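Local coordinates for protein pyridoxine 4-oxidase (Mesorhizobium loti, PDB 4HA6) that catalyses the FAD-dependent oxidation of pyridoxine to pyridoxal, with molecular oxygen as electron acceptor, as a member of the GMC oxidoreductase family, at residues F474-S479 with L494-T499; S14-R19 with Q246-A251; H73-G78 with G252-P257. All coordinates share one frame; numbering follows the deposited sequence.

In the fold
Contacts 1 and 2, with centres 9 Å apart, rest on the neighbouring strands 473-475 and 246-249 of the parallel sheet in a Rossmann-type fold, paired by a probable hydrogen bond between Phe474 O and Leu249 N (2.8 Å); a salt bridge from Glu498 OE1 to Arg19 NH1 (2.8 Å) ties their helices. Contact 3, centred about 16 and 17 Å from the other two, uses the helix that follows strand 246-249. All three touch FAD: contact 1 at the phosphate next to the ribityl chain, contact 2 at the adenosine half, contact 3 also at the flavin, where the Arg77 side chain lies about 8 Å from the bound pyridoxamine.

Contact 1 (F474-S479 with L494-T499); sequences FVVDAS and LAIAET. With FAD (flavin-adenine dinucleotide), chain B.
Asp477, whose backbone O rests 3.8 Å from Ile496 CD1, carries a buried carboxylate gripped at both oxygens. Ser479 N approaches Asp477 OD1 on its anti side, 29° out of the carboxylate plane, at 2.8 Å, closing an Asx turn. The other oxygen, OD2, accepts from Gly252 N and Ser256 OG of the segment 252-257. These donors would probably temper the charge of a carboxylate lying so near a phosphate. Against helix 490-506 the packing is apolar. With Val476 CG1 anti to its own backbone N (chi1 -173°), that methyl sits over the helix backbone, 3.7 Å from Ala497 CA and 3.9 Å from Ile496 CG2. Here the chain leaves edge strand 473-475 of the parallel sheet in a Rossmann-type FAD-binding fold and passes against helix 490-506, a helix that also meets helix 11-20 through Ala497 and Ala12. With an alanine in place of Asp477, Gly252 N and Ser256 OG would probably lose their shared acceptor and the turn at Ser479 the bond that closes it. Past the carboxylate, Ala478 N gives FAD O2P a nearly straight hydrogen bond of 3.1 Å (166°), while Asp477 CB lies 3.3 Å from the same phosphate oxygen.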
loop_
_atom_site.group_PDB
_atom_site.type_symbol
_atom_site.label_atom_id
_atom_site.label_comp_id
_atom_site.label_asym_id
_atom_site.label_seq_id
_atom_site.Cartn_x
_atom_site.Cartn_y
_atom_site.Cartn_z
ATOM N N PHE A 474 17.957 -9.983 -2.038
ATOM C CA PHE A 474 17.447 -8.636 -1.826
ATOM C C PHE A 474 15.939 -8.677 -1.549
ATOM O O PHE A 474 15.251 -9.619 -1.958
ATOM C CB PHE A 474 17.793 -7.758 -3.038
ATOM C CG PHE A 474 19.266 -7.791 -3.399
ATOM C CD1 PHE A 474 20.135 -6.814 -2.921
ATOM C CD2 PHE A 474 19.783 -8.825 -4.178
ATOM C CE1 PHE A 474 21.496 -6.852 -3.228
ATOM C CE2 PHE A 474 21.140 -8.865 -4.492
ATOM C CZ PHE A 474 21.990 -7.877 -4.016
ATOM N N VAL A 475 15.441 -7.692 -0.807
ATOM C CA VAL A 475 14.009 -7.578 -0.546
ATOM C C VAL A 475 13.553 -6.220 -1.083
ATOM O O VAL A 475 13.998 -5.172 -0.609
ATOM C CB VAL A 475 13.681 -7.722 0.942
ATOM C CG1 VAL A 475 12.178 -7.690 1.137
ATOM C CG2 VAL A 475 14.274 -9.041 1.509
ATOM N N VAL A 476 12.724 -6.236 -2.124
ATOM C CA VAL A 476 12.378 -4.998 -2.805
ATOM C C VAL A 476 10.874 -4.903 -2.997
ATOM O O VAL A 476 10.365 -5.188 -4.087
ATOM C CB VAL A 476 13.109 -4.867 -4.169
ATOM C CG1 VAL A 476 12.867 -3.497 -4.770
ATOM C CG2 VAL A 476 14.592 -5.063 -3.976
ATOM N N ASP A 477 10.177 -4.509 -1.921
ATOM C CA ASP A 477 8.731 -4.293 -1.927
ATOM C C ASP A 477 8.310 -3.502 -0.681
ATOM O O ASP A 477 9.164 -2.928 0.013
ATOM C CB ASP A 477 7.970 -5.625 -2.029
ATOM C CG ASP A 477 8.322 -6.593 -0.908
ATOM O OD1 ASP A 477 8.588 -6.131 0.235
ATOM O OD2 ASP A 477 8.338 -7.821 -1.180
ATOM N N ALA A 478 7.013 -3.487 -0.371
ATOM C CA ALA A 478 6.513 -2.682 0.745
ATOM C C ALA A 478 7.054 -3.142 2.086
ATOM O O ALA A 478 7.006 -2.392 3.057
ATOM C CB ALA A 478 4.980 -2.673 0.783
ATOM N N SER A 479 7.546 -4.377 2.151
ATOM C CA SER A 479 8.058 -4.896 3.426
ATOM C C SER A 479 9.291 -4.119 3.951
ATOM O O SER A 479 9.521 -4.063 5.166
ATOM C CB SER A 479 8.377 -6.381 3.291
ATOM O OG SER A 479 9.510 -6.562 2.458
ATOM N N LEU A 494 6.723 1.662 -5.640
ATOM C CA LEU A 494 7.264 1.776 -6.986
ATOM C C LEU A 494 8.583 2.545 -6.940
ATOM O O LEU A 494 9.559 2.158 -7.586
ATOM C CB LEU A 494 6.243 2.417 -7.936
ATOM C CG LEU A 494 4.928 1.651 -8.170
ATOM C CD1 LEU A 494 3.963 2.528 -8.963
ATOM C CD2 LEU A 494 5.137 0.328 -8.888
ATOM N N ALA A 495 8.637 3.603 -6.138
ATOM C CA ALA A 495 9.912 4.308 -5.942
ATOM C C ALA A 495 10.990 3.373 -5.370
ATOM O O ALA A 495 12.132 3.398 -5.817
ATOM C CB ALA A 495 9.730 5.535 -5.072
ATOM N N ILE A 496 10.626 2.525 -4.415
ATOM C CA ILE A 496 11.569 1.534 -3.899
ATOM C C ILE A 496 12.085 0.625 -5.005
ATOM O O ILE A 496 13.283 0.303 -5.074
ATOM C CB ILE A 496 10.932 0.655 -2.788
ATOM C CG1 ILE A 496 10.693 1.486 -1.537
ATOM C CG2 ILE A 496 11.851 -0.536 -2.420
ATOM C CD1 ILE A 496 9.929 0.744 -0.465
ATOM N N ALA A 497 11.189 0.184 -5.870
ATOM C CA ALA A 497 11.609 -0.749 -6.908
ATOM C C ALA A 497 12.517 -0.037 -7.924
ATOM O O ALA A 497 13.573 -0.567 -8.303
ATOM C CB ALA A 497 10.416 -1.381 -7.576
ATOM N N GLU A 498 12.119 1.167 -8.347
ATOM C CA GLU A 498 12.928 1.912 -9.308
ATOM C C GLU A 498 14.323 2.221 -8.756
ATOM O O GLU A 498 15.309 2.088 -9.487
ATOM C CB GLU A 498 12.231 3.196 -9.771
ATOM C CG GLU A 498 13.060 4.076 -10.730
ATOM C CD GLU A 498 13.442 3.387 -12.048
ATOM O OE1 GLU A 498 14.421 3.833 -12.685
ATOM O OE2 GLU A 498 12.772 2.415 -12.463
ATOM N N THR A 499 14.438 2.607 -7.482
ATOM C CA THR A 499 15.794 2.895 -6.997
ATOM C C THR A 499 16.641 1.620 -6.946
ATOM O O THR A 499 17.847 1.658 -7.205
ATOM C CB THR A 499 15.909 3.791 -5.691
ATOM O OG1 THR A 499 16.338 3.017 -4.572
ATOM C CG2 THR A 499 14.647 4.569 -5.369
HETATM P PA FAD B . 2.042 -6.808 -4.227
HETATM O O1A FAD B . 1.710 -5.793 -5.311
HETATM O O2A FAD B . 0.941 -7.275 -3.316
HETATM O O5B FAD B . 2.709 -8.083 -4.967
HETATM C C5B FAD B . 2.950 -9.343 -4.347
HETATM C C4B FAD B . 2.925 -10.357 -5.482
HETATM O O4B FAD B . 3.728 -11.505 -5.190
HETATM C C3B FAD B . 1.509 -10.863 -5.723
HETATM O O3B FAD B . 1.302 -10.837 -7.146
HETATM C C2B FAD B . 1.510 -12.292 -5.186
HETATM O O2B FAD B . 0.593 -13.131 -5.911
HETATM C C1B FAD B . 2.965 -12.712 -5.374
HETATM N N9A FAD B . 3.472 -13.714 -4.389
HETATM C C8A FAD B . 3.267 -13.713 -3.054
HETATM N N7A FAD B . 3.903 -14.769 -2.476
HETATM C C5A FAD B . 4.538 -15.466 -3.448
HETATM C C6A FAD B . 5.392 -16.680 -3.516
HETATM N N6A FAD B . 5.714 -17.385 -2.385
HETATM N N1A FAD B . 5.848 -17.062 -4.744
HETATM C C2A FAD B . 5.550 -16.371 -5.864
HETATM N N3A FAD B . 4.782 -15.258 -5.859
HETATM C C4A FAD B . 4.253 -14.761 -4.705
HETATM N N1 FAD B . -2.058 1.888 -2.791
HETATM C C2 FAD B . -2.106 3.146 -3.266
HETATM O O2 FAD B . -1.053 3.822 -3.270
HETATM N N3 FAD B . -3.246 3.710 -3.709
HETATM C C4 FAD B . -4.414 3.047 -3.727
HETATM O O4 FAD B . -5.475 3.593 -4.131
HETATM C C4X FAD B . -4.441 1.656 -3.219
HETATM N N5 FAD B . -5.574 0.924 -3.185
HETATM C C5X FAD B . -5.565 -0.355 -2.733
HETATM C C6 FAD B . -6.739 -1.105 -2.712
HETATM C C7 FAD B . -6.728 -2.420 -2.255
HETATM C C7M FAD B . -8.008 -3.219 -2.241
HETATM C C8 FAD B . -5.453 -3.032 -1.787
HETATM C C8M FAD B . -5.448 -4.452 -1.287
HETATM C C9 FAD B . -4.272 -2.292 -1.806
HETATM C C9A FAD B . -4.294 -0.972 -2.258
HETATM N N10 FAD B . -3.110 -0.214 -2.277
HETATM C C10 FAD B . -3.156 1.105 -2.751
HETATM C "C1'" FAD B . -1.851 -0.799 -1.802
HETATM C "C2'" FAD B . -0.902 -1.164 -2.932
HETATM O "O2'" FAD B . -1.614 -1.854 -3.971
HETATM C "C3'" FAD B . 0.179 -2.064 -2.331
HETATM O "O3'" FAD B . 0.735 -1.401 -1.184
HETATM C "C4'" FAD B . 1.273 -2.372 -3.339
HETATM O "O4'" FAD B . 0.660 -2.975 -4.491
HETATM C "C5'" FAD B . 2.343 -3.292 -2.741
HETATM O "O5'" FAD B . 3.072 -3.881 -3.816
HETATM P P FAD B . 4.165 -5.009 -3.505
HETATM O O1P FAD B . 5.072 -5.212 -4.712
HETATM O O2P FAD B . 4.786 -4.750 -2.148
HETATM O O3P FAD B . 3.249 -6.309 -3.297
#

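Contact 2 (S14-R19 with Q246-A251); sequences SLLAAR and QIVLCA. With FAD (flavin-adenine dinucleotide), chain B.
Leu16 and Val248 reach toward each other tip to tip, Leu16 CD1 standing 3.6 Å from Val248 CG1. The same leucine methyl also lies 3.7 Å from Cys250 SG, so one branch of one side chain carries the whole apolar contact between the helix and the strand with the loop that follows it. Leu16 can span the gap because its CG is anti to the carbonyl carbon (chi1 -83°) and its chain runs on extended to CD1; the nearest CA pair, Leu16 and Cys250, is 9.0 Å apart. Val248 and Cys250, two residues apart, both point at the helix, whereas Leu249 between them turns to the other side of the sheet and packs on Val7.

Hydrogen bonds hold each partner in its own element. Arg19 N bonds to Leu15 O (2.9 Å) within the helix, and the strand is laced on one flank to Val5 of strand 4-7 and on the other to Phe474. Charge enters near the C-terminal end of the helix, where Arg19 forms a salt bridge with Glu22.

The cofactor is met by van der Waals contact where the strand has ended: Cys250 O lies 3.6 Å from FAD C5B, and Ala251 CB 3.6 Å from FAD N7A.

Helix 11-20 joins parallel strands 4-7 and 28-31, and a sequence consistent with GxGxxG (Gly8, Gly10, Gly13) spans the turn and the first residues of the helix: this is the nucleotide-binding beta-alpha-beta unit of a Rossmann-type flavoprotein, its helix packing through Leu16 on strand 4-7 and on the neighbouring strand 246-249.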
loop_
_atom_site.group_PDB
_atom_site.type_symbol
_atom_site.label_atom_id
_atom_site.label_comp_id
_atom_site.label_asym_id
_atom_site.label_seq_id
_atom_site.Cartn_x
_atom_site.Cartn_y
_atom_site.Cartn_z
ATOM N N SER A 14 6.557 -6.346 -11.093
ATOM C CA SER A 14 6.273 -6.032 -12.499
ATOM C C SER A 14 7.269 -4.997 -13.011
ATOM O O SER A 14 7.823 -5.158 -14.103
ATOM C CB SER A 14 4.843 -5.523 -12.671
ATOM O OG SER A 14 3.906 -6.518 -12.320
ATOM N N LEU A 15 7.521 -3.965 -12.196
ATOM C CA LEU A 15 8.492 -2.913 -12.530
ATOM C C LEU A 15 9.896 -3.467 -12.711
ATOM O O LEU A 15 10.646 -3.020 -13.589
ATOM C CB LEU A 15 8.519 -1.825 -11.441
ATOM C CG LEU A 15 9.328 -0.543 -11.711
ATOM C CD1 LEU A 15 8.717 0.633 -10.923
ATOM C CD2 LEU A 15 10.827 -0.684 -11.386
ATOM N N LEU A 16 10.269 -4.401 -11.850
ATOM C CA LEU A 16 11.625 -4.941 -11.869
ATOM C C LEU A 16 11.850 -5.853 -13.064
ATOM O O LEU A 16 12.866 -5.747 -13.748
ATOM C CB LEU A 16 11.939 -5.687 -10.563
ATOM C CG LEU A 16 12.385 -4.805 -9.394
ATOM C CD1 LEU A 16 12.805 -5.660 -8.205
ATOM C CD2 LEU A 16 13.518 -3.900 -9.811
ATOM N N ALA A 17 10.912 -6.770 -13.294
ATOM C CA ALA A 17 10.965 -7.633 -14.474
ATOM C C ALA A 17 11.250 -6.817 -15.750
ATOM O O ALA A 17 12.121 -7.174 -16.550
ATOM C CB ALA A 17 9.670 -8.405 -14.610
ATOM N N ALA A 18 10.513 -5.722 -15.929
ATOM C CA ALA A 18 10.765 -4.816 -17.046
ATOM C C ALA A 18 12.154 -4.177 -16.954
ATOM O O ALA A 18 12.950 -4.278 -17.895
ATOM C CB ALA A 18 9.700 -3.750 -17.112
ATOM N N ARG A 19 12.446 -3.525 -15.827
ATOM C CA ARG A 19 13.647 -2.690 -15.734
ATOM C C ARG A 19 14.963 -3.480 -15.752
ATOM O O ARG A 19 15.905 -3.098 -16.454
ATOM C CB ARG A 19 13.561 -1.729 -14.539
ATOM C CG ARG A 19 12.490 -0.620 -14.741
ATOM C CD ARG A 19 13.086 0.753 -15.026
ATOM N NE ARG A 19 14.332 0.650 -15.757
ATOM C CZ ARG A 19 15.489 1.150 -15.340
ATOM N NH1 ARG A 19 15.570 1.819 -14.196
ATOM N NH2 ARG A 19 16.571 0.982 -16.084
ATOM N N GLN A 246 21.320 -14.151 -8.544
ATOM C CA GLN A 246 20.776 -13.122 -7.645
ATOM C C GLN A 246 19.283 -13.361 -7.452
ATOM O O GLN A 246 18.593 -13.742 -8.399
ATOM C CB GLN A 246 20.996 -11.714 -8.222
ATOM C CG GLN A 246 22.442 -11.406 -8.590
ATOM C CD GLN A 246 23.318 -11.247 -7.368
ATOM O OE1 GLN A 246 22.881 -10.707 -6.353
ATOM N NE2 GLN A 246 24.561 -11.716 -7.455
ATOM N N ILE A 247 18.785 -13.147 -6.235
ATOM C CA ILE A 247 17.368 -13.381 -5.931
ATOM C C ILE A 247 16.780 -12.110 -5.309
ATOM O O ILE A 247 17.311 -11.579 -4.330
ATOM C CB ILE A 247 17.144 -14.578 -4.962
ATOM C CG1 ILE A 247 17.624 -15.903 -5.581
ATOM C CG2 ILE A 247 15.659 -14.684 -4.574
ATOM C CD1 ILE A 247 19.153 -16.141 -5.484
ATOM N N VAL A 248 15.705 -11.613 -5.903
ATOM C CA VAL A 248 15.023 -10.433 -5.395
ATOM C C VAL A 248 13.642 -10.869 -4.969
ATOM O O VAL A 248 12.908 -11.449 -5.771
ATOM C CB VAL A 248 14.862 -9.349 -6.484
ATOM C CG1 VAL A 248 14.179 -8.112 -5.915
ATOM C CG2 VAL A 248 16.215 -8.978 -7.067
ATOM N N LEU A 249 13.293 -10.598 -3.708
ATOM C CA LEU A 249 11.954 -10.892 -3.191
ATOM C C LEU A 249 11.027 -9.695 -3.384
ATOM O O LEU A 249 11.317 -8.581 -2.901
ATOM C CB LEU A 249 12.010 -11.244 -1.708
ATOM C CG LEU A 249 12.830 -12.465 -1.310
ATOM C CD1 LEU A 249 12.401 -12.930 0.082
ATOM C CD2 LEU A 249 12.647 -13.590 -2.329
ATOM N N CYS A 250 9.911 -9.934 -4.071
ATOM C CA CYS A 250 8.888 -8.917 -4.270
ATOM C C CYS A 250 7.519 -9.506 -3.937
ATOM O O CYS A 250 6.519 -9.183 -4.576
ATOM C CB CYS A 250 8.902 -8.443 -5.721
ATOM S SG CYS A 250 10.478 -7.681 -6.227
ATOM N N ALA A 251 7.482 -10.382 -2.940
ATOM C CA ALA A 251 6.250 -11.057 -2.561
ATOM C C ALA A 251 5.333 -10.196 -1.662
ATOM O O ALA A 251 4.239 -10.635 -1.285
ATOM C CB ALA A 251 6.583 -12.374 -1.880
HETATM P PA FAD B . 2.042 -6.808 -4.227
HETATM O O1A FAD B . 1.710 -5.793 -5.311
HETATM O O2A FAD B . 0.941 -7.275 -3.316
HETATM O O5B FAD B . 2.709 -8.083 -4.967
HETATM C C5B FAD B . 2.950 -9.343 -4.347
HETATM C C4B FAD B . 2.925 -10.357 -5.482
HETATM O O4B FAD B . 3.728 -11.505 -5.190
HETATM C C3B FAD B . 1.509 -10.863 -5.723
HETATM O O3B FAD B . 1.302 -10.837 -7.146
HETATM C C2B FAD B . 1.510 -12.292 -5.186
HETATM O O2B FAD B . 0.593 -13.131 -5.911
HETATM C C1B FAD B . 2.965 -12.712 -5.374
HETATM N N9A FAD B . 3.472 -13.714 -4.389
HETATM C C8A FAD B . 3.267 -13.713 -3.054
HETATM N N7A FAD B . 3.903 -14.769 -2.476
HETATM C C5A FAD B . 4.538 -15.466 -3.448
HETATM C C6A FAD B . 5.392 -16.680 -3.516
HETATM N N6A FAD B . 5.714 -17.385 -2.385
HETATM N N1A FAD B . 5.848 -17.062 -4.744
HETATM C C2A FAD B . 5.550 -16.371 -5.864
HETATM N N3A FAD B . 4.782 -15.258 -5.859
HETATM C C4A FAD B . 4.253 -14.761 -4.705
HETATM N N1 FAD B . -2.058 1.888 -2.791
HETATM C C2 FAD B . -2.106 3.146 -3.266
HETATM O O2 FAD B . -1.053 3.822 -3.270
HETATM N N3 FAD B . -3.246 3.710 -3.709
HETATM C C4 FAD B . -4.414 3.047 -3.727
HETATM O O4 FAD B . -5.475 3.593 -4.131
HETATM C C4X FAD B . -4.441 1.656 -3.219
HETATM N N5 FAD B . -5.574 0.924 -3.185
HETATM C C5X FAD B . -5.565 -0.355 -2.733
HETATM C C6 FAD B . -6.739 -1.105 -2.712
HETATM C C7 FAD B . -6.728 -2.420 -2.255
HETATM C C7M FAD B . -8.008 -3.219 -2.241
HETATM C C8 FAD B . -5.453 -3.032 -1.787
HETATM C C8M FAD B . -5.448 -4.452 -1.287
HETATM C C9 FAD B . -4.272 -2.292 -1.806
HETATM C C9A FAD B . -4.294 -0.972 -2.258
HETATM N N10 FAD B . -3.110 -0.214 -2.277
HETATM C C10 FAD B . -3.156 1.105 -2.751
HETATM C "C1'" FAD B . -1.851 -0.799 -1.802
HETATM C "C2'" FAD B . -0.902 -1.164 -2.932
HETATM O "O2'" FAD B . -1.614 -1.854 -3.971
HETATM C "C3'" FAD B . 0.179 -2.064 -2.331
HETATM O "O3'" FAD B . 0.735 -1.401 -1.184
HETATM C "C4'" FAD B . 1.273 -2.372 -3.339
HETATM O "O4'" FAD B . 0.660 -2.975 -4.491
HETATM C "C5'" FAD B . 2.343 -3.292 -2.741
HETATM O "O5'" FAD B . 3.072 -3.881 -3.816
HETATM P P FAD B . 4.165 -5.009 -3.505
HETATM O O1P FAD B . 5.072 -5.212 -4.712
HETATM O O2P FAD B . 4.786 -4.750 -2.148
HETATM O O3P FAD B . 3.249 -6.309 -3.297
#

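Contact 3 (H73-G78 with G252-P257); sequences HHWARG and GALESP. With FAD (flavin-adenine dinucleotide), chain B.
Leu254 puts one methyl, CD1, at the edge of the Trp75 indole and in its plane, 4.0 Å from Trp75 CE3. The pair joins the short antiparallel ladder of strands 60-61 and 74-75 to helix 252-262, which follows strand 246-249 of the Rossmann-type sheet. With CG anti to the carbonyl carbon (chi1 -68°) and the chain extended beyond, Leu254 carries CD1 out to the indole, meeting Trp75 at a slant. It crosses Arg77 at about a right angle, with CD1 4.2 Å from Arg77 CG; Tyr60 and Ile384 border the same leucine.

Arg77 folds back on its own chain, bent at chi2 (-72°) and again at chi3 (109°). The double bend returns NE to the carbonyl of the preceding residue, Ala76 O, at 2.9 Å, a bond tilted from both the carbonyl and the guanidinium planes. Held there, the guanidinium comes obliquely on to the dimethylbenzene part of the flavin, Arg77 NH2 lying 3.2 Å from FAD C8M. On the helix side Gly252 takes a backbone shape suited to glycine, with its CA 3.7 Å from FAD O3P, where a side chain would strike the pyrophosphate. At the adenine, Glu255 CB approaches FAD N7A to 3.2 Å.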
loop_
_atom_site.group_PDB
_atom_site.type_symbol
_atom_site.label_atom_id
_atom_site.label_comp_id
_atom_site.label_asym_id
_atom_site.label_seq_id
_atom_site.Cartn_x
_atom_site.Cartn_y
_atom_site.Cartn_z
ATOM N N HIS A 73 -9.891 -8.670 11.140
ATOM C CA HIS A 73 -10.024 -7.901 9.920
ATOM C C HIS A 73 -9.656 -8.732 8.695
ATOM O O HIS A 73 -8.813 -9.629 8.770
ATOM C CB HIS A 73 -9.109 -6.680 9.991
ATOM C CG HIS A 73 -9.455 -5.733 11.096
ATOM N ND1 HIS A 73 -10.049 -4.512 10.866
ATOM C CD2 HIS A 73 -9.284 -5.820 12.437
ATOM C CE1 HIS A 73 -10.240 -3.891 12.019
ATOM N NE2 HIS A 73 -9.779 -4.663 12.988
ATOM N N HIS A 74 -10.274 -8.423 7.565
ATOM C CA HIS A 74 -9.938 -9.112 6.326
ATOM C C HIS A 74 -8.965 -8.273 5.520
ATOM O O HIS A 74 -9.205 -7.086 5.316
ATOM C CB HIS A 74 -11.206 -9.412 5.524
ATOM C CG HIS A 74 -11.886 -10.677 5.939
ATOM N ND1 HIS A 74 -11.848 -11.829 5.177
ATOM C CD2 HIS A 74 -12.604 -10.983 7.046
ATOM C CE1 HIS A 74 -12.519 -12.783 5.794
ATOM N NE2 HIS A 74 -12.986 -12.297 6.933
ATOM N N TRP A 75 -7.861 -8.878 5.084
ATOM C CA TRP A 75 -6.842 -8.166 4.308
ATOM C C TRP A 75 -6.755 -8.679 2.872
ATOM O O TRP A 75 -6.104 -9.689 2.599
ATOM C CB TRP A 75 -5.467 -8.294 4.975
ATOM C CG TRP A 75 -5.243 -7.331 6.140
ATOM C CD1 TRP A 75 -6.191 -6.593 6.801
ATOM C CD2 TRP A 75 -3.980 -6.984 6.738
ATOM N NE1 TRP A 75 -5.596 -5.828 7.785
ATOM C CE2 TRP A 75 -4.239 -6.051 7.765
ATOM C CE3 TRP A 75 -2.656 -7.383 6.508
ATOM C CZ2 TRP A 75 -3.220 -5.509 8.566
ATOM C CZ3 TRP A 75 -1.645 -6.848 7.302
ATOM C CH2 TRP A 75 -1.933 -5.920 8.318
ATOM N N ALA A 76 -7.410 -7.974 1.954
ATOM C CA ALA A 76 -7.371 -8.319 0.530
ATOM C C ALA A 76 -5.965 -8.141 -0.026
ATOM O O ALA A 76 -5.309 -7.148 0.270
ATOM C CB ALA A 76 -8.369 -7.458 -0.260
ATOM N N ARG A 77 -5.498 -9.098 -0.823
ATOM C CA ARG A 77 -4.194 -8.968 -1.473
ATOM C C ARG A 77 -4.216 -9.569 -2.881
ATOM O O ARG A 77 -4.803 -10.632 -3.099
ATOM C CB ARG A 77 -3.103 -9.642 -0.632
ATOM C CG ARG A 77 -2.660 -8.856 0.609
ATOM C CD ARG A 77 -1.833 -7.619 0.229
ATOM N NE ARG A 77 -2.555 -6.361 0.456
ATOM C CZ ARG A 77 -2.054 -5.157 0.189
ATOM N NH1 ARG A 77 -0.831 -5.043 -0.313
ATOM N NH2 ARG A 77 -2.764 -4.063 0.435
ATOM N N GLY A 78 -3.582 -8.893 -3.837
ATOM C CA GLY A 78 -3.513 -9.401 -5.198
ATOM C C GLY A 78 -2.740 -10.712 -5.339
ATOM O O GLY A 78 -1.614 -10.828 -4.839
ATOM N N GLY A 252 5.763 -8.984 -1.310
ATOM C CA GLY A 252 4.893 -8.091 -0.547
ATOM C C GLY A 252 4.981 -8.210 0.976
ATOM O O GLY A 252 5.668 -9.078 1.508
ATOM N N ALA A 253 4.265 -7.333 1.678
ATOM C CA ALA A 253 4.404 -7.180 3.129
ATOM C C ALA A 253 4.153 -8.453 3.948
ATOM O O ALA A 253 4.678 -8.609 5.047
ATOM C CB ALA A 253 3.518 -6.038 3.627
ATOM N N LEU A 254 3.363 -9.369 3.413
ATOM C CA LEU A 254 3.065 -10.596 4.138
ATOM C C LEU A 254 3.880 -11.747 3.613
ATOM O O LEU A 254 4.477 -12.533 4.373
ATOM C CB LEU A 254 1.577 -10.912 3.989
ATOM C CG LEU A 254 0.715 -9.898 4.728
ATOM C CD1 LEU A 254 -0.667 -9.853 4.136
ATOM C CD2 LEU A 254 0.656 -10.260 6.189
ATOM N N GLU A 255 3.927 -11.852 2.293
ATOM C CA GLU A 255 4.508 -13.046 1.701
ATOM C C GLU A 255 6.031 -13.033 1.631
ATOM O O GLU A 255 6.669 -14.091 1.617
ATOM C CB GLU A 255 3.859 -13.325 0.339
ATOM C CG GLU A 255 2.392 -13.746 0.458
ATOM C CD GLU A 255 2.202 -15.073 1.208
ATOM O OE1 GLU A 255 3.175 -15.853 1.355
ATOM O OE2 GLU A 255 1.065 -15.349 1.648
ATOM N N SER A 256 6.637 -11.851 1.594
ATOM C CA SER A 256 8.095 -11.841 1.667
ATOM C C SER A 256 8.619 -12.370 3.023
ATOM O O SER A 256 9.447 -13.293 3.028
ATOM C CB SER A 256 8.686 -10.487 1.280
ATOM O OG SER A 256 8.566 -10.283 -0.115
ATOM N N PRO A 257 8.126 -11.822 4.162
ATOM C CA PRO A 257 8.607 -12.409 5.420
ATOM C C PRO A 257 8.232 -13.891 5.554
ATOM O O PRO A 257 9.027 -14.674 6.100
ATOM C CB PRO A 257 7.904 -11.574 6.502
ATOM C CG PRO A 257 6.734 -10.934 5.834
ATOM C CD PRO A 257 7.179 -10.714 4.399
HETATM P PA FAD B . 2.042 -6.808 -4.227
HETATM O O1A FAD B . 1.710 -5.793 -5.311
HETATM O O2A FAD B . 0.941 -7.275 -3.316
HETATM O O5B FAD B . 2.709 -8.083 -4.967
HETATM C C5B FAD B . 2.950 -9.343 -4.347
HETATM C C4B FAD B . 2.925 -10.357 -5.482
HETATM O O4B FAD B . 3.728 -11.505 -5.190
HETATM C C3B FAD B . 1.509 -10.863 -5.723
HETATM O O3B FAD B . 1.302 -10.837 -7.146
HETATM C C2B FAD B . 1.510 -12.292 -5.186
HETATM O O2B FAD B . 0.593 -13.131 -5.911
HETATM C C1B FAD B . 2.965 -12.712 -5.374
HETATM N N9A FAD B . 3.472 -13.714 -4.389
HETATM C C8A FAD B . 3.267 -13.713 -3.054
HETATM N N7A FAD B . 3.903 -14.769 -2.476
HETATM C C5A FAD B . 4.538 -15.466 -3.448
HETATM C C6A FAD B . 5.392 -16.680 -3.516
HETATM N N6A FAD B . 5.714 -17.385 -2.385
HETATM N N1A FAD B . 5.848 -17.062 -4.744
HETATM C C2A FAD B . 5.550 -16.371 -5.864
HETATM N N3A FAD B . 4.782 -15.258 -5.859
HETATM C C4A FAD B . 4.253 -14.761 -4.705
HETATM N N1 FAD B . -2.058 1.888 -2.791
HETATM C C2 FAD B . -2.106 3.146 -3.266
HETATM O O2 FAD B . -1.053 3.822 -3.270
HETATM N N3 FAD B . -3.246 3.710 -3.709
HETATM C C4 FAD B . -4.414 3.047 -3.727
HETATM O O4 FAD B . -5.475 3.593 -4.131
HETATM C C4X FAD B . -4.441 1.656 -3.219
HETATM N N5 FAD B . -5.574 0.924 -3.185
HETATM C C5X FAD B . -5.565 -0.355 -2.733
HETATM C C6 FAD B . -6.739 -1.105 -2.712
HETATM C C7 FAD B . -6.728 -2.420 -2.255
HETATM C C7M FAD B . -8.008 -3.219 -2.241
HETATM C C8 FAD B . -5.453 -3.032 -1.787
HETATM C C8M FAD B . -5.448 -4.452 -1.287
HETATM C C9 FAD B . -4.272 -2.292 -1.806
HETATM C C9A FAD B . -4.294 -0.972 -2.258
HETATM N N10 FAD B . -3.110 -0.214 -2.277
HETATM C C10 FAD B . -3.156 1.105 -2.751
HETATM C "C1'" FAD B . -1.851 -0.799 -1.802
HETATM C "C2'" FAD B . -0.902 -1.164 -2.932
HETATM O "O2'" FAD B . -1.614 -1.854 -3.971
HETATM C "C3'" FAD B . 0.179 -2.064 -2.331
HETATM O "O3'" FAD B . 0.735 -1.401 -1.184
HETATM C "C4'" FAD B . 1.273 -2.372 -3.339
HETATM O "O4'" FAD B . 0.660 -2.975 -4.491
HETATM C "C5'" FAD B . 2.343 -3.292 -2.741
HETATM O "O5'" FAD B . 3.072 -3.881 -3.816
HETATM P P FAD B . 4.165 -5.009 -3.505
HETATM O O1P FAD B . 5.072 -5.212 -4.712
HETATM O O2P FAD B . 4.786 -4.750 -2.148
HETATM O O3P FAD B . 3.249 -6.309 -3.297
#